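Tryptophane-5-halogenase (Microbispora sp. ATCC PTA-5024, PDB 5UAO) probably catalyses the FAD-dependent chlorination of a peptide tryptophan to 5-chlorotryptophan during biosynthesis of the lanthipeptide NAI-107. Local coordinates at residues A[37-42]-A[179-184]; A[439-444]-A[460-465]; A[154-159]-A[165-170]. All coordinates share one frame; numbering follows the deposited sequence.

Overall arrangement
Three contacts illustrate how a flavin-dependent halogenase is assembled. Contact 1 forms part of the cofactor site: residues 37-42 bond the FAD through backbone amides while helix 178-191 packs against them. Contacts 2 and 3 hold no residue of the flavin pocket and join other parts of the chain, a loop to helix 461-471 and a hairpin to the loop that follows it. Contact 3 is nested within the long loop that contact 1 closes, yet their centres lie about 30 Å apart. Contact 2 comes later in the sequence, on the opposite side of the chain's centre from contact 1, with about 35 Å between centres. Contacts 2 and 3 approach to about 12 Å between nearest atoms.

Contact 1: residues A[37-42]-A[179-184]; sequences GGTAGY and ARLVRY. With FAD (flavin-adenine dinucleotide), chain E.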
# COMPACT_ATOMS: atom_id res chain seq x y z
N GLY A 37 7.03 17.57 27.38
CA GLY A 37 8.46 17.76 27.07
C GLY A 37 9.34 16.51 27.09
O GLY A 37 10.49 16.56 27.47
N GLY A 38 8.81 15.38 26.72
CA GLY A 38 9.72 14.25 26.51
C GLY A 38 10.19 14.30 25.06
O GLY A 38 10.12 15.34 24.40
N THR A 39 10.63 13.18 24.53
CA THR A 39 11.11 13.21 23.16
C THR A 39 9.96 13.50 22.20
O THR A 39 10.15 14.16 21.19
CB THR A 39 11.81 11.89 22.76
OG1 THR A 39 10.88 10.82 22.93
CG2 THR A 39 13.02 11.59 23.61
N ALA A 40 8.72 13.06 22.50
CA ALA A 40 7.63 13.36 21.59
C ALA A 40 7.42 14.87 21.47
O ALA A 40 7.25 15.42 20.37
CB ALA A 40 6.33 12.65 22.07
N GLY A 41 7.44 15.56 22.59
CA GLY A 41 7.11 16.97 22.60
C GLY A 41 8.22 17.78 21.90
O GLY A 41 7.93 18.64 21.05
N TYR A 42 9.47 17.45 22.19
CA TYR A 42 10.60 18.22 21.61
C TYR A 42 10.73 17.98 20.11
O TYR A 42 10.92 18.95 19.35
CB TYR A 42 11.92 18.05 22.38
CG TYR A 42 11.92 18.98 23.65
CD1 TYR A 42 12.15 20.32 23.52
CD2 TYR A 42 11.59 18.50 24.90
CE1 TYR A 42 12.08 21.17 24.61
CE2 TYR A 42 11.54 19.34 26.00
CZ TYR A 42 11.80 20.69 25.83
OH TYR A 42 11.78 21.56 26.89
N ALA A 179 18.77 10.79 28.54
CA ALA A 179 19.00 12.06 29.20
C ALA A 179 19.83 13.01 28.30
O ALA A 179 19.42 14.16 28.15
CB ALA A 179 19.59 11.88 30.60
N ARG A 180 20.87 12.53 27.60
CA ARG A 180 21.62 13.42 26.72
C ARG A 180 20.79 13.84 25.57
O ARG A 180 20.92 14.99 25.13
CB ARG A 180 22.92 12.82 26.13
CG ARG A 180 24.09 12.73 27.11
CD ARG A 180 25.39 12.38 26.43
NE ARG A 180 25.47 10.97 26.01
CZ ARG A 180 25.88 9.94 26.78
NH1 ARG A 180 26.21 10.11 28.05
NH2 ARG A 180 25.96 8.72 26.29
N LEU A 181 19.96 12.95 25.02
CA LEU A 181 19.15 13.33 23.86
C LEU A 181 18.18 14.42 24.16
O LEU A 181 18.02 15.41 23.37
CB LEU A 181 18.38 12.13 23.26
CG LEU A 181 17.45 12.47 22.09
CD1 LEU A 181 18.21 12.96 20.87
CD2 LEU A 181 16.61 11.25 21.74
N VAL A 182 17.43 14.21 25.24
CA VAL A 182 16.50 15.22 25.68
C VAL A 182 17.12 16.59 25.96
O VAL A 182 16.50 17.60 25.62
CB VAL A 182 15.58 14.75 26.85
CG1 VAL A 182 14.65 15.89 27.24
CG2 VAL A 182 14.69 13.62 26.35
N ARG A 183 18.28 16.61 26.60
CA ARG A 183 18.92 17.86 26.96
C ARG A 183 19.29 18.58 25.64
O ARG A 183 19.10 19.76 25.50
CB ARG A 183 20.16 17.59 27.84
CG ARG A 183 20.95 18.85 28.16
CD ARG A 183 21.98 18.58 29.23
NE ARG A 183 23.14 19.47 29.14
CZ ARG A 183 23.22 20.70 29.67
NH1 ARG A 183 22.19 21.23 30.34
NH2 ARG A 183 24.34 21.40 29.53
N TYR A 184 19.82 17.83 24.69
CA TYR A 184 20.19 18.40 23.42
C TYR A 184 19.03 18.95 22.63
O TYR A 184 19.08 20.07 22.13
CB TYR A 184 20.87 17.36 22.56
CG TYR A 184 21.27 17.93 21.23
CD1 TYR A 184 22.22 18.97 21.15
CD2 TYR A 184 20.81 17.39 20.06
CE1 TYR A 184 22.62 19.50 19.92
CE2 TYR A 184 21.23 17.90 18.83
CZ TYR A 184 22.16 18.94 18.76
OH TYR A 184 22.59 19.44 17.53
PA FAD E . 6.79 11.10 28.25
O1A FAD E . 8.29 10.87 28.08
O2A FAD E . 5.94 10.29 29.26
O5B FAD E . 6.50 12.67 28.43
C5B FAD E . 5.29 13.23 28.90
C4B FAD E . 5.54 14.71 29.11
O4B FAD E . 4.21 15.19 29.34
C3B FAD E . 6.39 15.14 30.33
O3B FAD E . 7.32 16.29 30.02
C2B FAD E . 5.34 15.57 31.36
O2B FAD E . 5.81 16.57 32.36
C1B FAD E . 4.25 16.11 30.44
N9A FAD E . 2.94 16.19 31.14
C8A FAD E . 2.15 15.14 31.51
N7A FAD E . 1.02 15.61 32.10
C5A FAD E . 1.12 16.97 32.12
C6A FAD E . 0.31 18.04 32.67
N6A FAD E . -0.87 17.75 33.28
N1A FAD E . 0.73 19.28 32.48
C2A FAD E . 1.88 19.59 31.84
N3A FAD E . 2.68 18.64 31.35
C4A FAD E . 2.35 17.34 31.47
N1 FAD E . 10.99 3.96 21.85
C2 FAD E . 12.01 3.77 20.95
O2 FAD E . 12.03 4.40 19.84
N3 FAD E . 13.04 2.92 21.22
C4 FAD E . 13.13 2.21 22.36
O4 FAD E . 14.12 1.43 22.51
C4X FAD E . 12.04 2.39 23.38
N5 FAD E . 11.98 1.69 24.55
C5X FAD E . 10.99 1.86 25.45
C6 FAD E . 11.00 1.12 26.62
C7 FAD E . 9.99 1.24 27.56
C7M FAD E . 9.97 0.47 28.84
C8 FAD E . 8.92 2.21 27.34
C8M FAD E . 7.82 2.34 28.38
C9 FAD E . 8.90 2.95 26.17
C9A FAD E . 9.88 2.82 25.18
N10 FAD E . 9.85 3.57 23.96
C10 FAD E . 10.93 3.34 23.05
C1' FAD E . 8.87 4.64 23.59
C2' FAD E . 9.69 5.99 23.86
O2' FAD E . 10.14 5.79 25.19
C3' FAD E . 9.25 7.47 24.15
O3' FAD E . 10.16 8.44 24.77
C4' FAD E . 8.39 7.46 25.38
O4' FAD E . 8.12 6.09 25.82
C5' FAD E . 7.22 8.40 25.06
O5' FAD E . 7.66 9.72 25.04
P FAD E . 6.48 10.80 25.38
O1P FAD E . 5.26 10.46 24.64
O2P FAD E . 7.17 12.12 25.06
O3P FAD E . 6.00 10.70 26.88
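Val182 and Thr39 meet through their methyl groups, CG2 of Val182 standing 3.8 Å from CG2 of Thr39, and the two side chains cross at about a right angle. Leu181, one residue earlier on helix 178-191, adds a second carbon to the same methyl: its CD2 lies 4.1 Å from Thr39 CG2. The leucine gets there because CG is anti to the backbone N (chi1 177°), which swings the branched end round to the threonine. No hydrogen bond joins the two segments, and the union is one of small apolar groups.

Thr39 thus works in two directions. With chi1 at 58°, OG1 sits between the backbone N and the carbonyl carbon and lies 3.1 Å from O3' of the FAD, while CG2 is left beside the backbone N, against the helix. The turn is consistent with a Rossmann-type strand-turn-helix, Gly36, Gly38 and Gly41 matching GxGxxG, and Gly38 takes the N-cap position of helix 39-51. A side chain at Gly38 would run into FAD O1A. Along the turn, Gly37 N donates to O3B of the FAD ribose at 2.9 Å, and Ala40 N donates to the phosphate oxygen O2P at 3.1 Å, as expected where a helix start faces a diphosphate. Replacing Thr39 with an alanine would probably leave Val182 CG2 and Leu181 CD2 facing a gap and FAD O3' without a polar neighbour on this side.

The tyrosine of the same turn, Tyr42, directs its CB toward helix 178-191; its ring meets Gly37 O at the edge, in plane, and its OH bonds Glu61. Beyond Leu181, Phe93 of helix 90-97 continues the apolar layer, and Leu359 of helix 358-372 touches Thr39.

Contact 2: residues A[439-444]-A[460-465]; sequences APLTGR and YGLEGV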
# COMPACT_ATOMS: atom_id res chain seq x y z
N ALA A 439 8.32 -20.73 2.09
CA ALA A 439 9.13 -19.69 2.77
C ALA A 439 10.54 -19.58 2.13
O ALA A 439 11.07 -20.56 1.63
CB ALA A 439 9.25 -20.05 4.25
N PRO A 440 11.13 -18.40 2.13
CA PRO A 440 10.68 -17.14 2.67
C PRO A 440 9.73 -16.45 1.70
O PRO A 440 9.84 -16.63 0.47
CB PRO A 440 11.96 -16.32 2.72
CG PRO A 440 12.79 -16.84 1.61
CD PRO A 440 12.42 -18.27 1.45
N LEU A 441 8.85 -15.62 2.23
CA LEU A 441 7.93 -14.88 1.42
C LEU A 441 8.65 -13.97 0.50
O LEU A 441 8.19 -13.71 -0.62
CB LEU A 441 6.99 -14.05 2.31
CG LEU A 441 5.98 -14.84 3.15
CD1 LEU A 441 5.45 -13.95 4.29
CD2 LEU A 441 4.88 -15.35 2.26
N THR A 442 9.78 -13.45 0.95
CA THR A 442 10.61 -12.60 0.07
C THR A 442 11.19 -13.39 -1.14
O THR A 442 11.66 -12.76 -2.06
CB THR A 442 11.79 -11.94 0.81
OG1 THR A 442 12.49 -12.90 1.65
CG2 THR A 442 11.25 -10.80 1.66
N GLY A 443 11.13 -14.73 -1.13
CA GLY A 443 11.54 -15.55 -2.28
C GLY A 443 10.40 -15.92 -3.22
O GLY A 443 10.63 -16.50 -4.28
N ARG A 444 9.16 -15.55 -2.87
CA ARG A 444 8.02 -15.82 -3.75
C ARG A 444 8.04 -14.99 -4.98
O ARG A 444 8.86 -14.04 -5.11
CB ARG A 444 6.70 -15.57 -3.03
CG ARG A 444 6.48 -16.63 -2.05
CD ARG A 444 5.94 -17.91 -2.69
NE ARG A 444 5.49 -18.54 -1.51
CZ ARG A 444 4.25 -18.80 -1.14
NH1 ARG A 444 4.13 -19.26 0.10
NH2 ARG A 444 3.21 -18.71 -1.94
N TYR A 460 9.38 -2.40 8.44
CA TYR A 460 10.06 -3.67 8.77
C TYR A 460 9.93 -4.66 7.60
O TYR A 460 10.83 -5.46 7.35
CB TYR A 460 9.46 -4.25 10.09
CG TYR A 460 9.67 -3.33 11.26
CD1 TYR A 460 10.84 -3.37 12.02
CD2 TYR A 460 8.68 -2.40 11.63
CE1 TYR A 460 11.05 -2.46 13.08
CE2 TYR A 460 8.87 -1.52 12.66
CZ TYR A 460 10.07 -1.52 13.37
OH TYR A 460 10.20 -0.66 14.43
N GLY A 461 8.75 -4.67 6.96
CA GLY A 461 8.54 -5.31 5.67
C GLY A 461 8.45 -6.81 5.77
O GLY A 461 8.54 -7.40 6.88
N LEU A 462 8.28 -7.44 4.62
CA LEU A 462 8.23 -8.86 4.52
C LEU A 462 9.52 -9.48 4.99
O LEU A 462 9.50 -10.58 5.55
CB LEU A 462 8.03 -9.32 3.08
CG LEU A 462 6.63 -9.22 2.58
CD1 LEU A 462 6.66 -9.69 1.14
CD2 LEU A 462 5.68 -10.06 3.45
N GLU A 463 10.64 -8.80 4.73
CA GLU A 463 11.95 -9.30 5.17
C GLU A 463 12.01 -9.46 6.70
O GLU A 463 12.57 -10.39 7.23
CB GLU A 463 13.14 -8.45 4.59
CG GLU A 463 13.23 -6.97 4.96
CD GLU A 463 12.31 -6.02 4.15
OE1 GLU A 463 11.44 -6.51 3.40
OE2 GLU A 463 12.42 -4.76 4.27
N GLY A 464 11.37 -8.56 7.43
CA GLY A 464 11.38 -8.65 8.87
C GLY A 464 10.54 -9.82 9.34
O GLY A 464 10.92 -10.57 10.26
N VAL A 465 9.39 -9.99 8.71
CA VAL A 465 8.50 -11.15 9.03
C VAL A 465 9.22 -12.47 8.72
O VAL A 465 9.25 -13.39 9.56
CB VAL A 465 7.17 -11.09 8.25
CG1 VAL A 465 6.31 -12.33 8.52
CG2 VAL A 465 6.40 -9.81 8.66
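Leu462 and Leu441 bring a short 3-10 turn, residues 441-443, against helix 461-471 near its start, so that the loop between helices 429-437 and 446-453 is packed onto a later helix of this largely helical region. Leu462 can be followed outward. Its CB, directed toward the loop, has Thr442 CG2 at 3.8 Å, and the two side chains slide past each other in opposite directions. CG is anti to the carbonyl carbon (chi1 -78°), which carries the branched end past the threonine to the neighbouring leucine. There CD2 meets Leu441 CD1 at 4.0 Å, the leucines crossing at about a right angle. Leu441 also touches Leu431 and Leu434 of helix 429-437, which carry the apolar contact on into that helix.

Thr442 presents its methyl to the helix backbone as well: CG2 rests 3.7 Å from Glu463 N and 4.2 Å from Glu463 CB. Its hydroxyl bonds elsewhere: OG1 is hydrogen-bonded to OD2 of Asp466, one turn further along the helix. The other carboxylate oxygen of Asp466 bonds Leu441 N, and the one acid thereby ties down two successive residues of the turn. Within the turn itself, Gly443 N donates to Pro440 O at 2.8 Å, just after the cis peptide bond that precedes Pro440.

Contact 3: residues A[154-159]-A[165-170]; sequences VPVYRG and SLMKYL
Pro155 and Leu166 are joined by the one hydrogen bond between the segments: Leu166 N donates to Pro155 O at 2.8 Å, lying nearly along the C=O axis, with an angle of 166° at the oxygen. Around this bond the proline ring is gripped by two side chains. The sulfur SD of Met167 lies 3.6 Å from Pro155 CG and just as near CD, the two side chains crossing at about a right angle, while Leu170 CD1 reaches the same CG at 4.0 Å. The methionine comes back over the proline because its chain is bent at both chi2 and chi3, and on the way its CG passes 3.9 Å from Val156 CG2. On the other flank, Leu166 CD1 approaches Tyr157 CE1 obliquely at 4.0 Å.

A second shell sets these groups in place. Pro155 is the centre of an inverse gamma turn, closed by Val156 N bonding back to Val154 O, which orients the proline carbonyl. Ser165 OG accepts from Met167 N at 3.0 Å in an ST turn that shapes the chain just where the methionine starts; the same oxygen is also hydrogen-bonded to Tyr512 OH of helix 505-514. Tyr157 OH is held by Leu498 O, and Trp101 of strand 100-102 touches both Val156 and Met167.

Val156 and Ser165 form an antiparallel, non-hydrogen-bonded pair with their side chains on one face, at the base of the two-stranded beta-hairpin 156-159 and 162-165, whose second strand runs on into the loop that folds back over Pro155.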
# COMPACT_ATOMS: atom_id res chain seq x y z
N VAL A 154 32.07 -3.41 12.53
CA VAL A 154 31.28 -2.43 11.81
C VAL A 154 31.96 -2.16 10.45
O VAL A 154 33.16 -2.34 10.34
CB VAL A 154 31.09 -1.12 12.59
CG1 VAL A 154 30.35 -1.32 13.91
CG2 VAL A 154 32.42 -0.42 12.90
N PRO A 155 31.19 -1.75 9.43
CA PRO A 155 31.74 -1.72 8.06
C PRO A 155 32.53 -0.38 7.78
O PRO A 155 32.15 0.46 6.95
CB PRO A 155 30.48 -1.92 7.22
CG PRO A 155 29.38 -1.22 8.01
CD PRO A 155 29.73 -1.49 9.43
N VAL A 156 33.57 -0.21 8.57
CA VAL A 156 34.45 0.96 8.51
C VAL A 156 35.85 0.34 8.52
O VAL A 156 36.07 -0.68 9.21
CB VAL A 156 34.27 1.92 9.69
CG1 VAL A 156 35.18 3.17 9.53
CG2 VAL A 156 32.82 2.36 9.83
N TYR A 157 36.77 0.94 7.76
CA TYR A 157 38.07 0.30 7.45
C TYR A 157 39.16 1.33 7.41
O TYR A 157 38.97 2.43 6.86
CB TYR A 157 37.99 -0.37 6.11
CG TYR A 157 36.86 -1.39 6.02
CD1 TYR A 157 35.56 -1.01 5.66
CD2 TYR A 157 37.09 -2.75 6.34
CE1 TYR A 157 34.54 -1.95 5.61
CE2 TYR A 157 36.06 -3.69 6.29
CZ TYR A 157 34.79 -3.29 5.96
OH TYR A 157 33.79 -4.21 5.89
N ARG A 158 40.29 1.05 8.04
CA ARG A 158 41.43 1.90 7.83
C ARG A 158 41.82 1.72 6.36
O ARG A 158 42.04 0.61 5.91
CB ARG A 158 42.56 1.57 8.78
CG ARG A 158 42.71 2.60 9.89
CD ARG A 158 43.62 2.10 10.99
NE ARG A 158 43.26 0.75 11.46
CZ ARG A 158 43.38 0.33 12.72
NH1 ARG A 158 43.85 1.13 13.67
NH2 ARG A 158 43.00 -0.90 13.04
N GLY A 159 41.77 2.82 5.62
CA GLY A 159 42.22 2.85 4.24
C GLY A 159 43.59 3.50 4.24
O GLY A 159 44.03 4.04 5.26
N SER A 165 34.50 4.20 4.82
CA SER A 165 33.30 3.71 5.48
C SER A 165 32.28 3.25 4.45
O SER A 165 31.94 3.97 3.51
CB SER A 165 32.70 4.78 6.42
OG SER A 165 31.35 4.41 6.76
N LEU A 166 31.75 2.05 4.63
CA LEU A 166 30.60 1.63 3.87
C LEU A 166 29.24 1.85 4.55
O LEU A 166 28.23 1.33 4.10
CB LEU A 166 30.76 0.17 3.52
CG LEU A 166 32.10 -0.23 2.87
CD1 LEU A 166 32.05 -1.70 2.50
CD2 LEU A 166 32.38 0.59 1.62
N MET A 167 29.23 2.67 5.58
CA MET A 167 27.98 2.99 6.29
C MET A 167 26.95 3.63 5.36
O MET A 167 25.74 3.42 5.48
CB MET A 167 28.31 3.88 7.50
CG MET A 167 29.17 3.18 8.61
SD MET A 167 28.36 1.85 9.56
CE MET A 167 27.45 2.90 10.69
N LYS A 168 27.44 4.36 4.36
CA LYS A 168 26.53 5.04 3.42
C LYS A 168 25.78 4.09 2.51
O LYS A 168 24.76 4.47 1.93
CB LYS A 168 27.29 6.07 2.60
CG LYS A 168 28.28 5.45 1.60
CD LYS A 168 28.98 6.55 0.80
CE LYS A 168 28.20 6.86 -0.47
NZ LYS A 168 29.12 7.24 -1.58
N TYR A 169 26.27 2.86 2.40
CA TYR A 169 25.66 1.85 1.58
C TYR A 169 24.75 0.92 2.35
O TYR A 169 24.01 0.18 1.75
CB TYR A 169 26.76 1.01 0.82
CG TYR A 169 27.64 1.90 -0.08
CD1 TYR A 169 27.06 2.71 -1.08
CD2 TYR A 169 29.00 1.94 0.07
CE1 TYR A 169 27.84 3.53 -1.89
CE2 TYR A 169 29.80 2.76 -0.70
CZ TYR A 169 29.22 3.55 -1.70
OH TYR A 169 29.98 4.42 -2.47
N LEU A 170 24.85 0.89 3.68
CA LEU A 170 24.13 -0.13 4.48
C LEU A 170 23.33 0.55 5.64
O LEU A 170 23.91 1.04 6.61
CB LEU A 170 25.17 -1.09 5.09
CG LEU A 170 26.11 -1.88 4.16
CD1 LEU A 170 27.30 -2.52 4.88
CD2 LEU A 170 25.35 -2.95 3.46